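Local coordinates for protein particle-associated glycoside hydrolase (Acinetobacter phage Fri1, PDB 6C72) that probably degrades the capsular polysaccharide of Acinetobacter baumannii as a trimeric phage tailspike, helping the virus enter its host, at residues 382-391 with 410-421; 523-533 with 545-556. One frame throughout, in Å; residues are numbered along the deposited sequence.

Interaction 1: residues 382-391 with 410-421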
loop_
_atom_site.group_PDB
_atom_site.type_symbol
_atom_site.label_atom_id
_atom_site.label_comp_id
_atom_site.label_asym_id
_atom_site.label_seq_id
_atom_site.Cartn_x
_atom_site.Cartn_y
_atom_site.Cartn_z
ATOM N N LEU A 382 -18.952 -15.150 -10.497
ATOM C CA LEU A 382 -17.870 -14.772 -11.407
ATOM C C LEU A 382 -17.086 -13.592 -10.856
ATOM O O LEU A 382 -17.663 -12.612 -10.371
ATOM C CB LEU A 382 -18.427 -14.371 -12.773
ATOM C CG LEU A 382 -19.324 -15.316 -13.564
ATOM C CD1 LEU A 382 -19.857 -14.565 -14.764
ATOM C CD2 LEU A 382 -18.580 -16.580 -13.990
ATOM N N ALA A 383 -15.761 -13.672 -10.953
ATOM C CA ALA A 383 -14.963 -12.513 -10.573
ATOM C C ALA A 383 -15.104 -11.381 -11.590
ATOM O O ALA A 383 -15.201 -10.212 -11.203
ATOM C CB ALA A 383 -13.493 -12.903 -10.401
ATOM N N PHE A 384 -15.138 -11.702 -12.888
ATOM C CA PHE A 384 -15.183 -10.701 -13.954
ATOM C C PHE A 384 -16.307 -11.026 -14.918
ATOM O O PHE A 384 -16.442 -12.175 -15.351
ATOM C CB PHE A 384 -13.870 -10.638 -14.738
ATOM C CG PHE A 384 -12.718 -10.158 -13.933
ATOM C CD1 PHE A 384 -12.472 -8.800 -13.801
ATOM C CD2 PHE A 384 -11.898 -11.064 -13.277
ATOM C CE1 PHE A 384 -11.407 -8.345 -13.047
ATOM C CE2 PHE A 384 -10.841 -10.624 -12.513
ATOM C CZ PHE A 384 -10.589 -9.263 -12.396
ATOM N N SER A 385 -17.084 -10.011 -15.286
ATOM C CA SER A 385 -18.126 -10.156 -16.300
ATOM C C SER A 385 -17.981 -8.981 -17.262
ATOM O O SER A 385 -18.362 -7.850 -16.944
ATOM C CB SER A 385 -19.513 -10.204 -15.659
ATOM O OG SER A 385 -20.501 -10.573 -16.603
ATOM N N THR A 386 -17.398 -9.241 -18.425
ATOM C CA THR A 386 -17.163 -8.213 -19.427
ATOM C C THR A 386 -18.337 -8.187 -20.397
ATOM O O THR A 386 -18.491 -9.093 -21.220
ATOM C CB THR A 386 -15.850 -8.473 -20.158
ATOM O OG1 THR A 386 -14.784 -8.523 -19.207
ATOM C CG2 THR A 386 -15.555 -7.366 -21.154
ATOM N N THR A 387 -19.139 -7.127 -20.336
ATOM C CA THR A 387 -20.285 -7.047 -21.235
ATOM C C THR A 387 -19.834 -6.821 -22.676
ATOM O O THR A 387 -20.318 -7.489 -23.598
ATOM C CB THR A 387 -21.220 -5.919 -20.785
ATOM O OG1 THR A 387 -21.505 -6.056 -19.392
ATOM C CG2 THR A 387 -22.531 -5.958 -21.550
ATOM N N THR A 388 -18.869 -5.924 -22.883
ATOM C CA THR A 388 -18.457 -5.534 -24.229
ATOM C C THR A 388 -17.450 -6.542 -24.765
ATOM O O THR A 388 -16.333 -6.658 -24.251
ATOM C CB THR A 388 -17.870 -4.126 -24.230
ATOM O OG1 THR A 388 -18.748 -3.233 -23.527
ATOM C CG2 THR A 388 -17.690 -3.639 -25.666
ATOM N N THR A 389 -17.855 -7.284 -25.791
ATOM C CA THR A 389 -16.986 -8.280 -26.400
ATOM C C THR A 389 -15.753 -7.632 -27.023
ATOM O O THR A 389 -15.861 -6.754 -27.881
ATOM C CB THR A 389 -17.774 -9.055 -27.462
ATOM O OG1 THR A 389 -18.905 -9.696 -26.850
ATOM C CG2 THR A 389 -16.877 -10.105 -28.161
ATOM N N GLY A 390 -14.578 -8.101 -26.623
ATOM C CA GLY A 390 -13.332 -7.570 -27.134
ATOM C C GLY A 390 -12.558 -6.712 -26.161
ATOM O O GLY A 390 -11.396 -6.395 -26.437
ATOM N N TYR A 391 -13.159 -6.289 -25.056
ATOM C CA TYR A 391 -12.405 -5.529 -24.074
ATOM C C TYR A 391 -11.402 -6.442 -23.381
ATOM O O TYR A 391 -11.660 -7.631 -23.166
ATOM C CB TYR A 391 -13.336 -4.891 -23.054
ATOM C CG TYR A 391 -14.036 -3.655 -23.560
ATOM C CD1 TYR A 391 -13.910 -3.244 -24.886
ATOM C CD2 TYR A 391 -14.814 -2.891 -22.712
ATOM C CE1 TYR A 391 -14.554 -2.099 -25.346
ATOM C CE2 TYR A 391 -15.458 -1.752 -23.160
ATOM C CZ TYR A 391 -15.325 -1.364 -24.470
ATOM O OH TYR A 391 -15.982 -0.242 -24.886
ATOM N N GLY A 410 -17.925 -20.193 -13.001
ATOM C CA GLY A 410 -16.836 -19.794 -13.870
ATOM C C GLY A 410 -15.912 -18.770 -13.242
ATOM O O GLY A 410 -16.196 -18.158 -12.211
ATOM N N PHE A 411 -14.753 -18.587 -13.874
ATOM C CA PHE A 411 -13.868 -17.515 -13.429
ATOM C C PHE A 411 -14.332 -16.169 -13.965
ATOM O O PHE A 411 -14.280 -15.158 -13.255
ATOM C CB PHE A 411 -12.429 -17.798 -13.851
ATOM C CG PHE A 411 -11.485 -16.652 -13.610
ATOM C CD1 PHE A 411 -10.894 -16.476 -12.375
ATOM C CD2 PHE A 411 -11.175 -15.764 -14.629
ATOM C CE1 PHE A 411 -10.023 -15.436 -12.147
ATOM C CE2 PHE A 411 -10.306 -14.714 -14.414
ATOM C CZ PHE A 411 -9.730 -14.543 -13.172
ATOM N N SER A 412 -14.793 -16.138 -15.209
ATOM C CA SER A 412 -15.157 -14.890 -15.854
ATOM C C SER A 412 -16.121 -15.202 -16.981
ATOM O O SER A 412 -16.282 -16.351 -17.390
ATOM C CB SER A 412 -13.920 -14.148 -16.375
ATOM O OG SER A 412 -13.221 -14.928 -17.329
ATOM N N TYR A 413 -16.773 -14.161 -17.465
ATOM C CA TYR A 413 -17.633 -14.238 -18.631
ATOM C C TYR A 413 -17.093 -13.270 -19.672
ATOM O O TYR A 413 -16.836 -12.105 -19.357
ATOM C CB TYR A 413 -19.085 -13.894 -18.263
ATOM C CG TYR A 413 -19.930 -13.514 -19.455
ATOM C CD1 TYR A 413 -20.372 -14.478 -20.362
ATOM C CD2 TYR A 413 -20.264 -12.185 -19.689
ATOM C CE1 TYR A 413 -21.126 -14.124 -21.464
ATOM C CE2 TYR A 413 -21.018 -11.817 -20.786
ATOM C CZ TYR A 413 -21.449 -12.785 -21.668
ATOM O OH TYR A 413 -22.201 -12.408 -22.760
ATOM N N ASN A 414 -16.871 -13.765 -20.893
ATOM C CA ASN A 414 -16.587 -12.897 -22.039
ATOM C C ASN A 414 -15.378 -11.996 -21.788
ATOM O O ASN A 414 -15.333 -10.856 -22.250
ATOM C CB ASN A 414 -17.825 -12.060 -22.387
ATOM C CG ASN A 414 -17.770 -11.459 -23.778
ATOM O OD1 ASN A 414 -17.220 -12.050 -24.709
ATOM N ND2 ASN A 414 -18.349 -10.267 -23.927
ATOM N N THR A 415 -14.398 -12.485 -21.030
ATOM C CA THR A 415 -13.251 -11.686 -20.614
ATOM C C THR A 415 -11.991 -12.112 -21.368
ATOM O O THR A 415 -11.819 -13.290 -21.700
ATOM C CB THR A 415 -13.065 -11.803 -19.099
ATOM O OG1 THR A 415 -14.268 -11.346 -18.467
ATOM C CG2 THR A 415 -11.922 -10.954 -18.612
ATOM N N LEU A 416 -11.125 -11.138 -21.670
ATOM C CA LEU A 416 -9.848 -11.372 -22.342
ATOM C C LEU A 416 -8.744 -10.703 -21.540
ATOM O O LEU A 416 -8.922 -9.579 -21.054
ATOM C CB LEU A 416 -9.845 -10.814 -23.759
ATOM C CG LEU A 416 -10.931 -11.269 -24.728
ATOM C CD1 LEU A 416 -11.002 -10.303 -25.905
ATOM C CD2 LEU A 416 -10.644 -12.699 -25.210
ATOM N N VAL A 417 -7.623 -11.403 -21.356
ATOM C CA VAL A 417 -6.476 -10.844 -20.655
ATOM C C VAL A 417 -5.232 -11.120 -21.490
ATOM O O VAL A 417 -5.291 -11.763 -22.540
ATOM C CB VAL A 417 -6.315 -11.401 -19.218
ATOM C CG1 VAL A 417 -7.617 -11.272 -18.425
ATOM C CG2 VAL A 417 -5.799 -12.846 -19.208
ATOM N N THR A 418 -4.096 -10.633 -21.016
ATOM C CA THR A 418 -2.815 -10.981 -21.616
ATOM C C THR A 418 -1.964 -11.678 -20.565
ATOM O O THR A 418 -2.376 -11.852 -19.411
ATOM C CB THR A 418 -2.101 -9.750 -22.180
ATOM O OG1 THR A 418 -1.397 -9.081 -21.133
ATOM C CG2 THR A 418 -3.091 -8.790 -22.804
ATOM N N GLY A 419 -0.769 -12.089 -20.977
ATOM C CA GLY A 419 0.156 -12.747 -20.075
ATOM C C GLY A 419 0.666 -11.871 -18.959
ATOM O O GLY A 419 1.236 -12.396 -17.995
ATOM N N ASP A 420 0.474 -10.556 -19.060
ATOM C CA ASP A 420 0.859 -9.652 -17.992
ATOM C C ASP A 420 -0.236 -9.509 -16.938
ATOM O O ASP A 420 -0.123 -8.657 -16.059
ATOM C CB ASP A 420 1.260 -8.297 -18.578
ATOM C CG ASP A 420 2.482 -8.406 -19.471
ATOM O OD1 ASP A 420 3.460 -9.082 -19.065
ATOM O OD2 ASP A 420 2.466 -7.854 -20.598
ATOM N N PHE A 421 -1.283 -10.326 -17.018
ATOM C CA PHE A 421 -2.290 -10.471 -15.966
ATOM C C PHE A 421 -1.929 -11.710 -15.141
ATOM O O PHE A 421 -2.026 -12.841 -15.632
ATOM C CB PHE A 421 -3.684 -10.589 -16.588
ATOM C CG PHE A 421 -4.820 -10.540 -15.595
ATOM C CD1 PHE A 421 -5.179 -9.349 -14.979
ATOM C CD2 PHE A 421 -5.552 -11.676 -15.302
ATOM C CE1 PHE A 421 -6.238 -9.298 -14.070
ATOM C CE2 PHE A 421 -6.612 -11.626 -14.395
ATOM C CZ PHE A 421 -6.953 -10.430 -13.778
HETATM O O HOH W 1 -12.003 -8.094 -20.514
HETATM O O HOH W 2 -19.104 -12.247 -27.066
HETATM O O HOH W 3 -13.624 -9.354 -24.140
#
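The carbonyl oxygen of Tyr413 is gripped twice: Thr386 N reaches it across the contact at 3.1 Å and nearly straight (167°), while Thr415 OG1 donates to Tyr413 O at 2.8 Å from the other face of the carbonyl plane and well above it. One residue pair earlier, Tyr413 N donates to Phe384 O, and the two bonds set the short parallel strands 384-385 and 412-413 in register. Asn414 acts as a second connector. With its CG anti to the backbone N (chi1 -163°), its amide reaches the backbone and hydroxyl of 382-391, and ND2 donates both to Thr386 O and, at 3.0 Å, to Thr389 OG1. A water also bridges Thr389 OG1 and Asn414 OD1. Another water joins Thr386 OG1 to Tyr391 O. On the face of Phe384 and Ser412 the chemistry turns apolar: Phe411 CZ comes to the edge of the Phe384 ring, 4.1 Å from Phe384 CD2, the two ring planes at 45°, and Phe421 CZ meets Phe384 CZ from the opposite direction. Ile361 and Ile393 pack on Phe384 as well, and Phe433 stacks on Phe411. Beside Tyr413, Leu382 CD1 touches Tyr413 CB at 3.6 Å. Successive turns of this parallel beta-solenoid are thus joined by phenylalanines within and by an amide, hydroxyls and water at the loops, where polar groups find partners across the contact; this probably helps to order the loop 386-391.

Interaction 2: residues 523-533 with 545-556. With ZN (zinc ion), chain J.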
loop_
_atom_site.group_PDB
_atom_site.type_symbol
_atom_site.label_atom_id
_atom_site.label_comp_id
_atom_site.label_asym_id
_atom_site.label_seq_id
_atom_site.Cartn_x
_atom_site.Cartn_y
_atom_site.Cartn_z
ATOM N N ASN A 523 8.996 -29.533 -56.090
ATOM C CA ASN A 523 9.771 -30.465 -56.923
ATOM C C ASN A 523 11.240 -30.082 -57.112
ATOM O O ASN A 523 12.116 -30.949 -57.041
ATOM C CB ASN A 523 9.140 -30.631 -58.312
ATOM C CG ASN A 523 7.765 -31.270 -58.265
ATOM O OD1 ASN A 523 7.430 -32.009 -57.328
ATOM N ND2 ASN A 523 6.948 -30.978 -59.277
ATOM N N ALA A 524 11.525 -28.810 -57.401
ATOM C CA ALA A 524 12.871 -28.371 -57.754
ATOM C C ALA A 524 13.562 -27.613 -56.622
ATOM O O ALA A 524 14.517 -26.867 -56.872
ATOM C CB ALA A 524 12.829 -27.508 -59.020
ATOM N N GLY A 525 13.091 -27.772 -55.391
ATOM C CA GLY A 525 13.738 -27.109 -54.285
ATOM C C GLY A 525 15.025 -27.804 -53.896
ATOM O O GLY A 525 15.363 -28.886 -54.374
ATOM N N SER A 526 15.735 -27.190 -52.964
ATOM C CA SER A 526 17.022 -27.722 -52.565
ATOM C C SER A 526 16.869 -29.026 -51.792
ATOM O O SER A 526 15.892 -29.229 -51.069
ATOM C CB SER A 526 17.767 -26.684 -51.739
ATOM O OG SER A 526 16.926 -26.146 -50.765
ATOM N N LYS A 527 17.821 -29.930 -51.990
ATOM C CA LYS A 527 17.876 -31.185 -51.247
ATOM C C LYS A 527 19.325 -31.428 -50.867
ATOM O O LYS A 527 20.153 -31.742 -51.729
ATOM C CB LYS A 527 17.330 -32.368 -52.047
ATOM C CG LYS A 527 15.818 -32.469 -52.103
ATOM C CD LYS A 527 15.325 -31.930 -53.407
ATOM C CE LYS A 527 13.807 -31.991 -53.529
ATOM N NZ LYS A 527 13.495 -31.304 -54.829
ATOM N N ALA A 528 19.619 -31.322 -49.577
ATOM C CA ALA A 528 20.982 -31.490 -49.111
ATOM C C ALA A 528 20.957 -31.693 -47.610
ATOM O O ALA A 528 20.091 -31.164 -46.911
ATOM C CB ALA A 528 21.858 -30.276 -49.458
ATOM N N TYR A 529 21.890 -32.513 -47.138
ATOM C CA TYR A 529 22.227 -32.596 -45.719
ATOM C C TYR A 529 23.724 -32.893 -45.680
ATOM O O TYR A 529 24.151 -34.033 -45.918
ATOM C CB TYR A 529 21.409 -33.648 -44.983
ATOM C CG TYR A 529 21.483 -33.490 -43.481
ATOM C CD1 TYR A 529 22.671 -33.742 -42.797
ATOM C CD2 TYR A 529 20.356 -33.143 -42.736
ATOM C CE1 TYR A 529 22.756 -33.601 -41.418
ATOM C CE2 TYR A 529 20.419 -33.016 -41.348
ATOM C CZ TYR A 529 21.625 -33.246 -40.693
ATOM O OH TYR A 529 21.710 -33.121 -39.319
ATOM N N VAL A 530 24.509 -31.851 -45.452
ATOM C CA VAL A 530 25.958 -31.894 -45.559
ATOM C C VAL A 530 26.542 -31.461 -44.228
ATOM O O VAL A 530 26.110 -30.449 -43.661
ATOM C CB VAL A 530 26.452 -30.988 -46.703
ATOM C CG1 VAL A 530 27.967 -30.870 -46.698
ATOM C CG2 VAL A 530 25.943 -31.511 -48.029
ATOM N N GLU A 531 27.492 -32.233 -43.714
ATOM C CA GLU A 531 28.205 -31.882 -42.497
ATOM C C GLU A 531 29.646 -31.530 -42.848
ATOM O O GLU A 531 30.339 -32.306 -43.511
ATOM C CB GLU A 531 28.141 -33.021 -41.477
ATOM C CG GLU A 531 26.739 -33.244 -40.915
ATOM C CD GLU A 531 26.626 -34.469 -40.015
ATOM O OE1 GLU A 531 27.449 -35.407 -40.144
ATOM O OE2 GLU A 531 25.724 -34.487 -39.147
ATOM N N LEU A 532 30.076 -30.344 -42.434
ATOM C CA LEU A 532 31.451 -29.901 -42.592
ATOM C C LEU A 532 32.075 -29.754 -41.211
ATOM O O LEU A 532 31.427 -29.265 -40.276
ATOM C CB LEU A 532 31.524 -28.566 -43.353
ATOM C CG LEU A 532 30.863 -28.469 -44.736
ATOM C CD1 LEU A 532 31.151 -27.135 -45.367
ATOM C CD2 LEU A 532 31.311 -29.599 -45.670
ATOM N N PHE A 533 33.345 -30.146 -41.095
ATOM C CA PHE A 533 34.050 -30.216 -39.819
ATOM C C PHE A 533 35.355 -29.439 -39.910
ATOM O O PHE A 533 36.003 -29.422 -40.961
ATOM C CB PHE A 533 34.347 -31.674 -39.432
ATOM C CG PHE A 533 33.125 -32.544 -39.379
ATOM C CD1 PHE A 533 32.578 -33.072 -40.537
ATOM C CD2 PHE A 533 32.513 -32.822 -38.163
ATOM C CE1 PHE A 533 31.447 -33.865 -40.477
ATOM C CE2 PHE A 533 31.384 -33.620 -38.095
ATOM C CZ PHE A 533 30.848 -34.142 -39.243
ATOM N N HIS A 545 34.628 -33.319 -44.528
ATOM C CA HIS A 545 33.257 -33.175 -44.975
ATOM C C HIS A 545 32.573 -34.529 -44.901
ATOM O O HIS A 545 33.222 -35.575 -44.910
ATOM C CB HIS A 545 33.187 -32.623 -46.410
ATOM C CG HIS A 545 33.767 -33.548 -47.431
ATOM N ND1 HIS A 545 35.070 -33.448 -47.876
ATOM C CD2 HIS A 545 33.228 -34.612 -48.073
ATOM C CE1 HIS A 545 35.304 -34.407 -48.756
ATOM N NE2 HIS A 545 34.205 -35.129 -48.892
ATOM N N ASN A 546 31.247 -34.491 -44.825
ATOM C CA ASN A 546 30.412 -35.692 -44.815
ATOM C C ASN A 546 29.101 -35.314 -45.497
ATOM O O ASN A 546 28.237 -34.684 -44.876
ATOM C CB ASN A 546 30.177 -36.194 -43.399
ATOM C CG ASN A 546 29.214 -37.389 -43.344
ATOM O OD1 ASN A 546 29.213 -38.249 -44.224
ATOM N ND2 ASN A 546 28.365 -37.421 -42.312
ATOM N N GLU A 547 28.964 -35.684 -46.767
ATOM C CA GLU A 547 27.752 -35.402 -47.533
ATOM C C GLU A 547 26.817 -36.590 -47.351
ATOM O O GLU A 547 26.956 -37.616 -48.020
ATOM C CB GLU A 547 28.073 -35.160 -49.003
ATOM C CG GLU A 547 28.958 -33.961 -49.238
ATOM C CD GLU A 547 29.197 -33.681 -50.710
ATOM O OE1 GLU A 547 28.422 -34.157 -51.573
ATOM O OE2 GLU A 547 30.203 -33.009 -51.010
ATOM N N VAL A 548 25.861 -36.446 -46.435
ATOM C CA VAL A 548 24.863 -37.485 -46.205
ATOM C C VAL A 548 23.839 -37.496 -47.331
ATOM O O VAL A 548 23.469 -38.554 -47.849
ATOM C CB VAL A 548 24.195 -37.260 -44.837
ATOM C CG1 VAL A 548 23.150 -38.321 -44.577
ATOM C CG2 VAL A 548 25.246 -37.254 -43.741
ATOM N N ILE A 549 23.347 -36.307 -47.688
ATOM C CA ILE A 549 22.467 -36.063 -48.822
ATOM C C ILE A 549 23.028 -34.870 -49.581
ATOM O O ILE A 549 23.350 -33.844 -48.974
ATOM C CB ILE A 549 21.020 -35.781 -48.366
ATOM C CG1 ILE A 549 20.360 -37.035 -47.802
ATOM C CG2 ILE A 549 20.185 -35.125 -49.473
ATOM C CD1 ILE A 549 19.033 -36.745 -47.167
ATOM N N ASN A 550 23.169 -35.000 -50.895
ATOM C CA ASN A 550 23.593 -33.841 -51.684
ATOM C C ASN A 550 23.154 -34.105 -53.125
ATOM O O ASN A 550 23.878 -34.726 -53.901
ATOM C CB ASN A 550 25.081 -33.586 -51.592
ATOM C CG ASN A 550 25.423 -32.114 -51.747
ATOM O OD1 ASN A 550 24.537 -31.258 -51.761
ATOM N ND2 ASN A 550 26.708 -31.812 -51.869
ATOM N N ASP A 551 21.971 -33.636 -53.453
ATOM C CA ASP A 551 21.430 -33.883 -54.775
ATOM C C ASP A 551 22.351 -33.266 -55.831
ATOM O O ASP A 551 22.746 -32.101 -55.701
ATOM C CB ASP A 551 20.019 -33.316 -54.837
ATOM C CG ASP A 551 19.258 -33.771 -56.048
ATOM O OD1 ASP A 551 19.523 -33.244 -57.148
ATOM O OD2 ASP A 551 18.426 -34.695 -55.913
ATOM N N PRO A 552 22.744 -34.016 -56.864
ATOM C CA PRO A 552 23.674 -33.457 -57.864
ATOM C C PRO A 552 23.107 -32.284 -58.636
ATOM O O PRO A 552 23.882 -31.481 -59.173
ATOM C CB PRO A 552 23.961 -34.650 -58.784
ATOM C CG PRO A 552 22.795 -35.575 -58.574
ATOM C CD PRO A 552 22.395 -35.418 -57.147
ATOM N N LEU A 553 21.784 -32.143 -58.694
ATOM C CA LEU A 553 21.146 -31.017 -59.359
ATOM C C LEU A 553 20.630 -29.967 -58.379
ATOM O O LEU A 553 20.669 -28.772 -58.693
ATOM C CB LEU A 553 19.994 -31.520 -60.239
ATOM C CG LEU A 553 19.258 -30.528 -61.141
ATOM C CD1 LEU A 553 20.172 -29.956 -62.210
ATOM C CD2 LEU A 553 18.047 -31.176 -61.792
ATOM N N TYR A 554 20.187 -30.371 -57.183
ATOM C CA TYR A 554 19.559 -29.451 -56.233
ATOM C C TYR A 554 20.350 -29.285 -54.941
ATOM O O TYR A 554 19.832 -28.692 -53.981
ATOM C CB TYR A 554 18.144 -29.931 -55.900
ATOM C CG TYR A 554 17.256 -30.064 -57.111
ATOM C CD1 TYR A 554 17.174 -29.040 -58.058
ATOM C CD2 TYR A 554 16.512 -31.225 -57.322
ATOM C CE1 TYR A 554 16.360 -29.158 -59.173
ATOM C CE2 TYR A 554 15.699 -31.358 -58.427
ATOM C CZ TYR A 554 15.624 -30.318 -59.354
ATOM O OH TYR A 554 14.810 -30.454 -60.460
ATOM N N GLY A 555 21.587 -29.774 -54.893
ATOM C CA GLY A 555 22.397 -29.726 -53.695
ATOM C C GLY A 555 23.181 -28.437 -53.545
ATOM O O GLY A 555 22.849 -27.395 -54.121
ATOM N N VAL A 556 24.258 -28.525 -52.770
ATOM C CA VAL A 556 25.039 -27.368 -52.356
ATOM C C VAL A 556 26.504 -27.640 -52.662
ATOM O O VAL A 556 26.948 -28.791 -52.675
ATOM C CB VAL A 556 24.846 -27.055 -50.845
ATOM C CG1 VAL A 556 25.441 -28.154 -49.983
ATOM C CG2 VAL A 556 25.436 -25.695 -50.479
HETATM ZN ZN ZN J . 33.369 -36.777 -50.169
HETATM O O HOH W 4 11.928 -31.860 -60.123
#
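With CG anti to the backbone N in Asn546 (chi1 175°) and anti to the carbonyl carbon in Glu531 (chi1 -68°), the two side chains run alongside each other, and Asn546 ND2 donates to Glu531 OE1 at 3.1 Å. The bond lies in the amide plane but meets Glu531 OE1 on the anti side, tilted out of the carboxylate plane, the two planes being 58° apart; Lys512 takes the other oxygen in a salt bridge. Beneath them Glu531 and Asn546 form a hydrogen-bonded antiparallel pair, with Glu531 N donating to Asn546 O at 2.8 Å. Farther along, Val548 and Ile549 both face Tyr529: Ile549 N donates almost straight to Tyr529 O, and Val548 N reaches the same oxygen by a weak bond. On the face of Ala528 and Val530, Val556 CG1 lies 3.9 Å from Val530 CG2. Asn550 ties the returning chain to its own strand, its OD1 accepting from Val556 N and its ND2 donating to Val556 O in the carbonyl plane. Asp551 OD1 accepts from Leu553 N and Tyr554 N on opposite faces of its carboxylate, the first bond an Asx turn and the two together an Asx motif; the Tyr554 ring that follows lies against 523-533. Ala524 CA sits over one face of that ring, 4.0 Å from its centroid, in a CH-pi contact. Lys527 runs beside the ring, and its NZ forms a salt bridge with Asp537 of the third subunit. At the other end His545 NE2 binds a zinc ion at 2.2 Å. The whole is typical of an antiparallel beta hairpin, here strands 528-536 and 541-550, interrupted by a classic beta bulge on the outermost strand, within this chain, of the C-terminal antiparallel sheet.

In the fold
Interactions 1 and 2 stand far apart along the spike, their centres about 52 Å from each other, and share no element. Interaction 1 lies near the middle of the chain, where parallel strands from successive solenoid turns meet over buried aromatic rings and the ordered waters of the contact lie at the loop residues. Interaction 2 belongs to the C-terminal domain and pairs neighbouring antiparallel strands of one hairpin, so its backbone bonding is the more extensive. Both are partly buried, but by different means: residues of the same chain do most of the packing around interaction 1, whereas many residues of interaction 2 lie within reach of the third subunit, tying that hairpin to the trimer.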